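Local coordinates for OsmC family protein (Rhodothermus marinus, PDB 5CML), which is an esterase that probably hydrolyses carboxyl esters through its alpha/beta-hydrolase domain, the part present here, joined to an OsmC domain in the full-length protein, at residues Val6-Asn11 / Leu62-Thr67; His108-Ala113 / Arg141-Pro146; Ala157-Gly162 / Phe166-Gln171. One frame throughout, in Å; residues are numbered along the deposited sequence.

How the contacts relate
The three contacts follow one another along the chain without interleaving, and they lead from one edge of the main sheet to a small three-stranded sheet, probably a cap. Contact 1 spans three strands of the eight-stranded mixed sheet, from edge strand 2-9 to strand 59-65. Contact 2 lies about 18 Å away, centre to centre, and joins the turn and helix after strand 104-108 to the turn and strand at 141-146. Contact 3 is about 7 Å from contact 2, centre to centre: strands 144-146 and 156-159 are neighbours in the antiparallel sheet that strand 166-169 completes. Phe66 packs on Leu110, and Leu161 reaches Ser109, so main sheet, probable nucleophile elbow and small sheet meet around the presumed active site.

Contact 1: residues Val6-Asn11 / Leu62-Thr67; sequences VTFENN and LRFDFT
Leu62 meets Val6 through a single pair of methyls, CD1 of Leu62 lying 3.7 Å from CG2 of Val6, with the two side chains at a slant to one another. With CG opposite its backbone N (chi1 -175°), the Leu62 side chain extends toward Val6. No hydrogen bond joins the two segments: strand 15-22 runs between them, its backbone bonded to Val6 and Phe8 on one flank and to Arg63 on the other. Arg63 turns off elsewhere, toward a salt bridge with Asp21. Phe64 comes next, and its ring is approached by the edge of Phe8, CZ of Phe8 sitting 4.2 Å from CD1 of Phe64; the side chains cross at about a right angle. Helix 85-98 packs against the same side, Phe94 on Val6 and Phe8, Leu88 on Phe64. At the end of the strand, Asp65 opens an Asx turn. Its OD1 takes the Thr67 hydroxyl at 2.7 Å (Thr67 OG1 to Asp65 OD1) through the syn lone pair, while Thr67 N arrives from above the carboxylate plane. Strands 2-9 and 15-22 form the antiparallel edge of the mixed sheet, with helix 85-98 packed on it, as in the alpha/beta-hydrolase fold.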
loop_
_atom_site.group_PDB
_atom_site.type_symbol
_atom_site.label_atom_id
_atom_site.label_comp_id
_atom_site.label_asym_id
_atom_site.label_seq_id
_atom_site.Cartn_x
_atom_site.Cartn_y
_atom_site.Cartn_z
ATOM N N VAL A 6 -6.709 -16.083 -2.762
ATOM C CA VAL A 6 -7.115 -16.318 -1.395
ATOM C C VAL A 6 -8.360 -15.532 -1.095
ATOM O O VAL A 6 -8.662 -14.533 -1.742
ATOM C CB VAL A 6 -6.024 -15.944 -0.364
ATOM C CG1 VAL A 6 -4.735 -16.695 -0.660
ATOM C CG2 VAL A 6 -5.802 -14.442 -0.291
ATOM N N THR A 7 -9.082 -16.004 -0.098
ATOM C CA THR A 7 -10.273 -15.330 0.378
ATOM C C THR A 7 -10.238 -15.271 1.898
ATOM O O THR A 7 -9.717 -16.160 2.556
ATOM C CB THR A 7 -11.553 -16.039 -0.110
ATOM O OG1 THR A 7 -11.528 -16.132 -1.539
ATOM C CG2 THR A 7 -12.735 -15.250 0.260
ATOM N N PHE A 8 -10.774 -14.193 2.449
ATOM C CA PHE A 8 -10.873 -14.047 3.888
ATOM C C PHE A 8 -11.978 -13.078 4.206
ATOM O O PHE A 8 -12.471 -12.380 3.323
ATOM C CB PHE A 8 -9.565 -13.564 4.510
ATOM C CG PHE A 8 -9.033 -12.294 3.899
ATOM C CD1 PHE A 8 -8.238 -12.333 2.773
ATOM C CD2 PHE A 8 -9.360 -11.056 4.449
ATOM C CE1 PHE A 8 -7.754 -11.165 2.207
ATOM C CE2 PHE A 8 -8.891 -9.892 3.890
ATOM C CZ PHE A 8 -8.078 -9.946 2.757
ATOM N N GLU A 9 -12.363 -13.042 5.475
ATOM C CA GLU A 9 -13.474 -12.204 5.911
ATOM C C GLU A 9 -13.016 -11.037 6.761
ATOM O O GLU A 9 -11.994 -11.124 7.434
ATOM C CB GLU A 9 -14.481 -13.034 6.697
ATOM C CG GLU A 9 -15.269 -13.992 5.838
ATOM C CD GLU A 9 -16.360 -14.704 6.615
ATOM O OE1 GLU A 9 -16.689 -14.260 7.740
ATOM O OE2 GLU A 9 -16.882 -15.712 6.096
ATOM N N ASN A 10 -13.771 -9.944 6.734
ATOM C CA ASN A 10 -13.529 -8.870 7.679
ATOM C C ASN A 10 -14.429 -9.090 8.889
ATOM O O ASN A 10 -15.105 -10.134 9.006
ATOM C CB ASN A 10 -13.737 -7.481 7.038
ATOM C CG ASN A 10 -15.136 -7.269 6.507
ATOM O OD1 ASN A 10 -16.081 -7.949 6.904
ATOM N ND2 ASN A 10 -15.275 -6.304 5.595
ATOM N N ASN A 11 -14.424 -8.139 9.810
ATOM C CA ASN A 11 -15.117 -8.357 11.069
ATOM C C ASN A 11 -16.647 -8.206 10.940
ATOM O O ASN A 11 -17.378 -8.433 11.906
ATOM C CB ASN A 11 -14.543 -7.425 12.147
ATOM C CG ASN A 11 -14.677 -5.967 11.804
ATOM O OD1 ASN A 11 -15.542 -5.576 11.029
ATOM N ND2 ASN A 11 -13.804 -5.144 12.377
ATOM N N LEU A 62 1.165 -10.607 -0.235
ATOM C CA LEU A 62 -0.291 -10.587 -0.340
ATOM C C LEU A 62 -0.695 -9.256 -0.970
ATOM O O LEU A 62 -0.590 -8.190 -0.348
ATOM C CB LEU A 62 -0.963 -10.765 1.021
ATOM C CG LEU A 62 -2.496 -10.869 1.001
ATOM C CD1 LEU A 62 -2.953 -12.171 0.322
ATOM C CD2 LEU A 62 -3.056 -10.801 2.397
ATOM N N ARG A 63 -1.168 -9.329 -2.204
ATOM C CA ARG A 63 -1.629 -8.153 -2.917
ATOM C C ARG A 63 -3.074 -7.901 -2.585
ATOM O O ARG A 63 -3.938 -8.754 -2.808
ATOM C CB ARG A 63 -1.468 -8.343 -4.415
ATOM C CG ARG A 63 -0.039 -8.372 -4.853
ATOM C CD ARG A 63 0.054 -8.487 -6.331
ATOM N NE ARG A 63 0.021 -9.871 -6.800
ATOM C CZ ARG A 63 -0.799 -10.329 -7.738
ATOM N NH1 ARG A 63 -1.726 -9.535 -8.283
ATOM N NH2 ARG A 63 -0.703 -11.600 -8.114
ATOM N N PHE A 64 -3.329 -6.724 -2.032
ATOM C CA PHE A 64 -4.670 -6.340 -1.657
ATOM C C PHE A 64 -5.080 -5.153 -2.501
ATOM O O PHE A 64 -4.444 -4.102 -2.457
ATOM C CB PHE A 64 -4.736 -6.004 -0.174
ATOM C CG PHE A 64 -6.086 -5.577 0.275
ATOM C CD1 PHE A 64 -7.034 -6.520 0.630
ATOM C CD2 PHE A 64 -6.423 -4.233 0.323
ATOM C CE1 PHE A 64 -8.289 -6.134 1.044
ATOM C CE2 PHE A 64 -7.685 -3.839 0.739
ATOM C CZ PHE A 64 -8.614 -4.791 1.093
ATOM N N ASP A 65 -6.130 -5.346 -3.285
ATOM C CA ASP A 65 -6.636 -4.309 -4.176
ATOM C C ASP A 65 -7.448 -3.279 -3.406
ATOM O O ASP A 65 -8.609 -3.511 -3.048
ATOM C CB ASP A 65 -7.491 -4.946 -5.270
ATOM C CG ASP A 65 -8.214 -3.929 -6.110
ATOM O OD1 ASP A 65 -7.734 -2.776 -6.222
ATOM O OD2 ASP A 65 -9.269 -4.290 -6.666
ATOM N N PHE A 66 -6.832 -2.126 -3.181
ATOM C CA PHE A 66 -7.424 -1.090 -2.348
ATOM C C PHE A 66 -8.610 -0.429 -3.037
ATOM O O PHE A 66 -9.447 0.193 -2.387
ATOM C CB PHE A 66 -6.344 -0.057 -1.999
ATOM C CG PHE A 66 -6.748 0.906 -0.936
ATOM C CD1 PHE A 66 -6.607 0.582 0.403
ATOM C CD2 PHE A 66 -7.282 2.134 -1.276
ATOM C CE1 PHE A 66 -7.004 1.497 1.402
ATOM C CE2 PHE A 66 -7.665 3.042 -0.292
ATOM C CZ PHE A 66 -7.518 2.716 1.044
ATOM N N THR A 67 -8.682 -0.555 -4.360
ATOM C CA THR A 67 -9.715 0.129 -5.128
ATOM C C THR A 67 -11.057 -0.578 -5.102
ATOM O O THR A 67 -12.076 0.034 -5.401
ATOM C CB THR A 67 -9.331 0.264 -6.603
ATOM O OG1 THR A 67 -9.462 -1.021 -7.218
ATOM C CG2 THR A 67 -7.906 0.799 -6.774
#

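Contact 2: residues His108-Ala113 / Arg141-Pro146; sequences HSLGGA and RHLLRP
Leu110 spreads its two methyls over two consecutive leucines. CD2 of Leu110 lies 4.0 Å from CD1 of Leu143, and CD1 of Leu110 lies 4.1 Å from CD1 of Leu144. Leu110 and Leu143 lie alongside, running opposite ways, while Leu144 crosses at an angle. The first torsion of Leu110 (chi1 -76°), together with an extended second one, carries both methyls to the leucine pair. One shell out, Val159 touches both Leu110 and Leu144, and Phe66 packs on Leu110. The leucine pair is presented by a type I turn from Arg141 to Leu144, closed by Leu144 N to Arg141 O at 3.2 Å. Backbone bonds between Leu143 and Asp160 and between Arg145 and Val158 then tie it to the next strand, and Arg145 adds a salt bridge to Asp160. Leu110 itself directly follows Ser109, whose backbone is strained (phi 60°, psi -130°), as expected at the nucleophile elbow. OG of Ser109 is hydrogen-bonded to His229 NE2, consistent with a Ser-His-Asp triad completed by Asp200. Across these segments the contact is methyl on methyl with no hydrogen bond, so its hold is by apolar burial beside the probable nucleophile elbow.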
loop_
_atom_site.group_PDB
_atom_site.type_symbol
_atom_site.label_atom_id
_atom_site.label_comp_id
_atom_site.label_asym_id
_atom_site.label_seq_id
_atom_site.Cartn_x
_atom_site.Cartn_y
_atom_site.Cartn_z
ATOM N N HIS A 108 0.659 1.597 -2.027
ATOM C CA HIS A 108 0.732 2.487 -3.181
ATOM C C HIS A 108 -0.445 3.455 -3.170
ATOM O O HIS A 108 -1.575 3.056 -2.899
ATOM C CB HIS A 108 0.751 1.662 -4.470
ATOM C CG HIS A 108 0.375 2.436 -5.694
ATOM N ND1 HIS A 108 -0.795 2.213 -6.391
ATOM C CD2 HIS A 108 1.041 3.400 -6.376
ATOM C CE1 HIS A 108 -0.843 3.021 -7.437
ATOM N NE2 HIS A 108 0.254 3.760 -7.443
ATOM N N SER A 109 -0.154 4.728 -3.423
ATOM C CA SER A 109 -1.155 5.780 -3.562
ATOM C C SER A 109 -1.958 5.899 -2.256
ATOM O O SER A 109 -1.377 5.975 -1.163
ATOM C CB SER A 109 -2.045 5.494 -4.784
ATOM O OG SER A 109 -2.944 6.551 -5.046
ATOM N N LEU A 110 -3.274 5.891 -2.356
ATOM C CA LEU A 110 -4.121 5.893 -1.156
ATOM C C LEU A 110 -3.800 4.733 -0.223
ATOM O O LEU A 110 -3.944 4.856 0.995
ATOM C CB LEU A 110 -5.601 5.843 -1.532
ATOM C CG LEU A 110 -6.195 7.137 -2.053
ATOM C CD1 LEU A 110 -7.686 6.934 -2.195
ATOM C CD2 LEU A 110 -5.923 8.333 -1.123
ATOM N N GLY A 111 -3.382 3.599 -0.793
ATOM C CA GLY A 111 -2.954 2.468 0.007
ATOM C C GLY A 111 -1.733 2.781 0.841
ATOM O O GLY A 111 -1.527 2.187 1.896
ATOM N N GLY A 112 -0.894 3.698 0.355
ATOM C CA GLY A 112 0.271 4.128 1.109
ATOM C C GLY A 112 -0.141 4.904 2.355
ATOM O O GLY A 112 0.389 4.707 3.456
ATOM N N ALA A 113 -1.094 5.808 2.186
ATOM C CA ALA A 113 -1.589 6.544 3.329
ATOM C C ALA A 113 -2.194 5.557 4.336
ATOM O O ALA A 113 -1.966 5.664 5.535
ATOM C CB ALA A 113 -2.603 7.579 2.896
ATOM N N ARG A 141 -8.179 14.910 -0.557
ATOM C CA ARG A 141 -9.382 15.562 -1.079
ATOM C C ARG A 141 -9.281 15.914 -2.553
ATOM O O ARG A 141 -10.280 15.893 -3.273
ATOM C CB ARG A 141 -9.712 16.821 -0.278
ATOM C CG ARG A 141 -10.348 16.505 1.049
ATOM C CD ARG A 141 -10.984 17.728 1.678
ATOM N NE ARG A 141 -10.003 18.739 2.062
ATOM C CZ ARG A 141 -9.363 18.754 3.228
ATOM N NH1 ARG A 141 -9.566 17.777 4.127
ATOM N NH2 ARG A 141 -8.507 19.732 3.489
ATOM N N HIS A 142 -8.074 16.231 -3.003
ATOM C CA HIS A 142 -7.836 16.510 -4.415
ATOM C C HIS A 142 -8.293 15.347 -5.306
ATOM O O HIS A 142 -8.681 15.549 -6.460
ATOM C CB HIS A 142 -6.352 16.797 -4.633
ATOM C CG HIS A 142 -6.018 17.197 -6.033
ATOM N ND1 HIS A 142 -5.331 16.374 -6.901
ATOM C CD2 HIS A 142 -6.281 18.332 -6.718
ATOM C CE1 HIS A 142 -5.189 16.987 -8.063
ATOM N NE2 HIS A 142 -5.753 18.178 -7.977
ATOM N N LEU A 143 -8.250 14.138 -4.756
ATOM C CA LEU A 143 -8.522 12.901 -5.500
ATOM C C LEU A 143 -9.965 12.398 -5.416
ATOM O O LEU A 143 -10.350 11.506 -6.177
ATOM C CB LEU A 143 -7.618 11.783 -4.984
ATOM C CG LEU A 143 -6.129 12.082 -4.857
ATOM C CD1 LEU A 143 -5.422 10.918 -4.167
ATOM C CD2 LEU A 143 -5.489 12.373 -6.209
ATOM N N LEU A 144 -10.747 12.953 -4.492
ATOM C CA LEU A 144 -12.007 12.339 -4.052
ATOM C C LEU A 144 -13.178 13.283 -4.130
ATOM O O LEU A 144 -13.009 14.485 -3.955
ATOM C CB LEU A 144 -11.900 11.870 -2.595
ATOM C CG LEU A 144 -11.372 10.469 -2.304
ATOM C CD1 LEU A 144 -10.020 10.221 -2.943
ATOM C CD2 LEU A 144 -11.278 10.291 -0.802
ATOM N N ARG A 145 -14.369 12.726 -4.354
ATOM C CA ARG A 145 -15.621 13.470 -4.200
ATOM C C ARG A 145 -16.714 12.537 -3.627
ATOM O O ARG A 145 -16.668 11.325 -3.822
ATOM C CB ARG A 145 -16.058 14.095 -5.541
ATOM C CG ARG A 145 -15.548 13.414 -6.823
ATOM C CD ARG A 145 -14.133 13.882 -7.256
ATOM N NE ARG A 145 -13.773 13.534 -8.642
ATOM C CZ ARG A 145 -12.568 13.760 -9.172
ATOM N NH1 ARG A 145 -11.616 14.321 -8.431
ATOM N NH2 ARG A 145 -12.293 13.425 -10.437
ATOM N N PRO A 146 -17.684 13.084 -2.879
ATOM C CA PRO A 146 -18.748 12.197 -2.380
ATOM C C PRO A 146 -19.487 11.458 -3.503
ATOM O O PRO A 146 -19.780 12.037 -4.552
ATOM C CB PRO A 146 -19.686 13.156 -1.642
ATOM C CG PRO A 146 -18.788 14.264 -1.185
ATOM C CD PRO A 146 -17.764 14.432 -2.286
#

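Contact 3: residues Ala157-Gly162 / Phe166-Gln171; sequences AVVDLG and FRIKKQ
Val159 lies over the Phe166 ring, and its side chain can be followed from root to tip. Val159 CB stands above one face, 3.6 Å from the centroid of the Phe166 ring and 16° off the normal, a CH-pi contact shifted toward the rim. Val159 CG1, anti to the backbone N, reaches CZ of Phe166 at 3.4 Å. Val159 CG2 takes the other direction, past CE2 of Phe166 to CG1 of Ile168 at 3.7 Å, where the valine and isoleucine side chains cross at about a right angle. Phe166 can lie beneath the valine because its own CG sits between backbone N and carbonyl carbon (chi1 61°), folding the ring back toward the partner strand. Leu161 comes to the ring's edge, CD1 of Leu161 being 3.8 Å from CE1 of Phe166.

Under these side chains the backbones pair antiparallel. Val159 and Phe166 exchange two bonds, the straighter running from Val159 N to Phe166 O (2.7 Å, 171°). Ala157 and Ile168 exchange two more, including Ala157 N to Ile168 O at 2.6 Å. Between them Val158 and Arg167 form a non-hydrogen-bonded pair on the opposite face, where Arg167 and Lys169 both make salt bridges to Glu156.

Just past the first strand, Gly162 N bonds to Asp160 OD1 at 2.9 Å, an Asx turn. Strand 156-159 is the middle of the three-stranded sheet, with 144-146 along its other edge; Leu144 touches both Val159 and Ile168, Phe166 rests on Cys40 and Thr67, and the chain passes from strand 166-169 into helix 170-179.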
loop_
_atom_site.group_PDB
_atom_site.type_symbol
_atom_site.label_atom_id
_atom_site.label_comp_id
_atom_site.label_asym_id
_atom_site.label_seq_id
_atom_site.Cartn_x
_atom_site.Cartn_y
_atom_site.Cartn_z
ATOM N N ALA A 157 -17.311 7.425 -1.388
ATOM C CA ALA A 157 -16.733 8.522 -2.167
ATOM C C ALA A 157 -16.156 7.970 -3.460
ATOM O O ALA A 157 -15.791 6.787 -3.504
ATOM C CB ALA A 157 -15.661 9.243 -1.352
ATOM N N VAL A 158 -16.077 8.806 -4.504
ATOM C CA VAL A 158 -15.473 8.405 -5.783
ATOM C C VAL A 158 -14.054 8.985 -5.929
ATOM O O VAL A 158 -13.843 10.185 -5.776
ATOM C CB VAL A 158 -16.333 8.846 -6.979
ATOM C CG1 VAL A 158 -15.666 8.493 -8.324
ATOM C CG2 VAL A 158 -17.714 8.211 -6.911
ATOM N N VAL A 159 -13.102 8.108 -6.241
ATOM C CA VAL A 159 -11.688 8.440 -6.311
ATOM C C VAL A 159 -11.235 8.467 -7.765
ATOM O O VAL A 159 -11.598 7.593 -8.551
ATOM C CB VAL A 159 -10.816 7.411 -5.549
ATOM C CG1 VAL A 159 -9.347 7.830 -5.541
ATOM C CG2 VAL A 159 -11.317 7.211 -4.129
ATOM N N ASP A 160 -10.409 9.453 -8.100
ATOM C CA ASP A 160 -9.830 9.587 -9.430
ATOM C C ASP A 160 -8.308 9.686 -9.302
ATOM O O ASP A 160 -7.790 10.652 -8.736
ATOM C CB ASP A 160 -10.425 10.819 -10.116
ATOM C CG ASP A 160 -9.852 11.081 -11.505
ATOM O OD1 ASP A 160 -9.130 10.231 -12.079
ATOM O OD2 ASP A 160 -10.159 12.166 -12.032
ATOM N N LEU A 161 -7.608 8.647 -9.761
ATOM C CA LEU A 161 -6.141 8.627 -9.783
ATOM C C LEU A 161 -5.614 8.704 -11.216
ATOM O O LEU A 161 -4.462 8.351 -11.491
ATOM C CB LEU A 161 -5.609 7.368 -9.117
ATOM C CG LEU A 161 -6.077 7.079 -7.697
ATOM C CD1 LEU A 161 -5.410 5.796 -7.286
ATOM C CD2 LEU A 161 -5.717 8.229 -6.769
ATOM N N GLY A 162 -6.467 9.155 -12.127
ATOM C CA GLY A 162 -6.065 9.367 -13.510
ATOM C C GLY A 162 -6.265 8.155 -14.396
ATOM O O GLY A 162 -5.900 8.182 -15.575
ATOM N N PHE A 166 -12.867 4.803 -8.897
ATOM C CA PHE A 166 -13.398 3.780 -8.000
ATOM C C PHE A 166 -14.048 4.386 -6.769
ATOM O O PHE A 166 -13.940 5.583 -6.526
ATOM C CB PHE A 166 -12.291 2.787 -7.591
ATOM C CG PHE A 166 -11.119 3.404 -6.855
ATOM C CD1 PHE A 166 -10.043 3.918 -7.555
ATOM C CD2 PHE A 166 -11.073 3.411 -5.464
ATOM C CE1 PHE A 166 -8.951 4.454 -6.893
ATOM C CE2 PHE A 166 -9.971 3.941 -4.788
ATOM C CZ PHE A 166 -8.920 4.471 -5.505
ATOM N N ARG A 167 -14.737 3.542 -6.008
ATOM C CA ARG A 167 -15.415 3.976 -4.787
ATOM C C ARG A 167 -14.654 3.555 -3.549
ATOM O O ARG A 167 -14.022 2.499 -3.546
ATOM C CB ARG A 167 -16.821 3.383 -4.697
ATOM C CG ARG A 167 -17.696 3.609 -5.902
ATOM C CD ARG A 167 -18.822 2.582 -5.927
ATOM N NE ARG A 167 -19.874 2.944 -4.984
ATOM C CZ ARG A 167 -20.751 3.920 -5.195
ATOM N NH1 ARG A 167 -20.688 4.634 -6.314
ATOM N NH2 ARG A 167 -21.682 4.192 -4.286
ATOM N N ILE A 168 -14.728 4.365 -2.497
ATOM C CA ILE A 168 -14.263 3.962 -1.170
ATOM C C ILE A 168 -15.205 4.518 -0.097
ATOM O O ILE A 168 -15.989 5.430 -0.364
ATOM C CB ILE A 168 -12.822 4.441 -0.882
ATOM C CG1 ILE A 168 -12.741 5.968 -0.926
ATOM C CG2 ILE A 168 -11.864 3.797 -1.862
ATOM C CD1 ILE A 168 -11.450 6.509 -0.310
ATOM N N LYS A 169 -15.130 3.973 1.115
ATOM C CA LYS A 169 -15.916 4.515 2.229
ATOM C C LYS A 169 -15.476 5.938 2.639
ATOM O O LYS A 169 -14.277 6.234 2.725
ATOM C CB LYS A 169 -15.815 3.579 3.437
ATOM C CG LYS A 169 -16.287 2.150 3.166
ATOM C CD LYS A 169 -17.725 2.138 2.667
ATOM C CE LYS A 169 -18.398 0.795 2.889
ATOM N NZ LYS A 169 -19.852 0.841 2.526
ATOM N N LYS A 170 -16.444 6.825 2.875
ATOM C CA LYS A 170 -16.139 8.145 3.446
ATOM C C LYS A 170 -15.438 7.992 4.793
ATOM O O LYS A 170 -14.650 8.859 5.194
ATOM C CB LYS A 170 -17.404 8.988 3.620
ATOM C CG LYS A 170 -18.058 9.428 2.316
ATOM C CD LYS A 170 -19.356 10.195 2.589
ATOM C CE LYS A 170 -20.272 10.229 1.371
ATOM N NZ LYS A 170 -21.554 10.958 1.637
ATOM N N GLN A 171 -15.716 6.880 5.471
ATOM C CA GLN A 171 -15.069 6.546 6.735
ATOM C C GLN A 171 -13.544 6.565 6.596
ATOM O O GLN A 171 -12.841 6.916 7.542
ATOM C CB GLN A 171 -15.554 5.166 7.233
ATOM C CG GLN A 171 -14.905 4.679 8.538
ATOM C CD GLN A 171 -15.237 3.227 8.868
ATOM O OE1 GLN A 171 -15.444 2.402 7.974
ATOM N NE2 GLN A 171 -15.288 2.912 10.158
#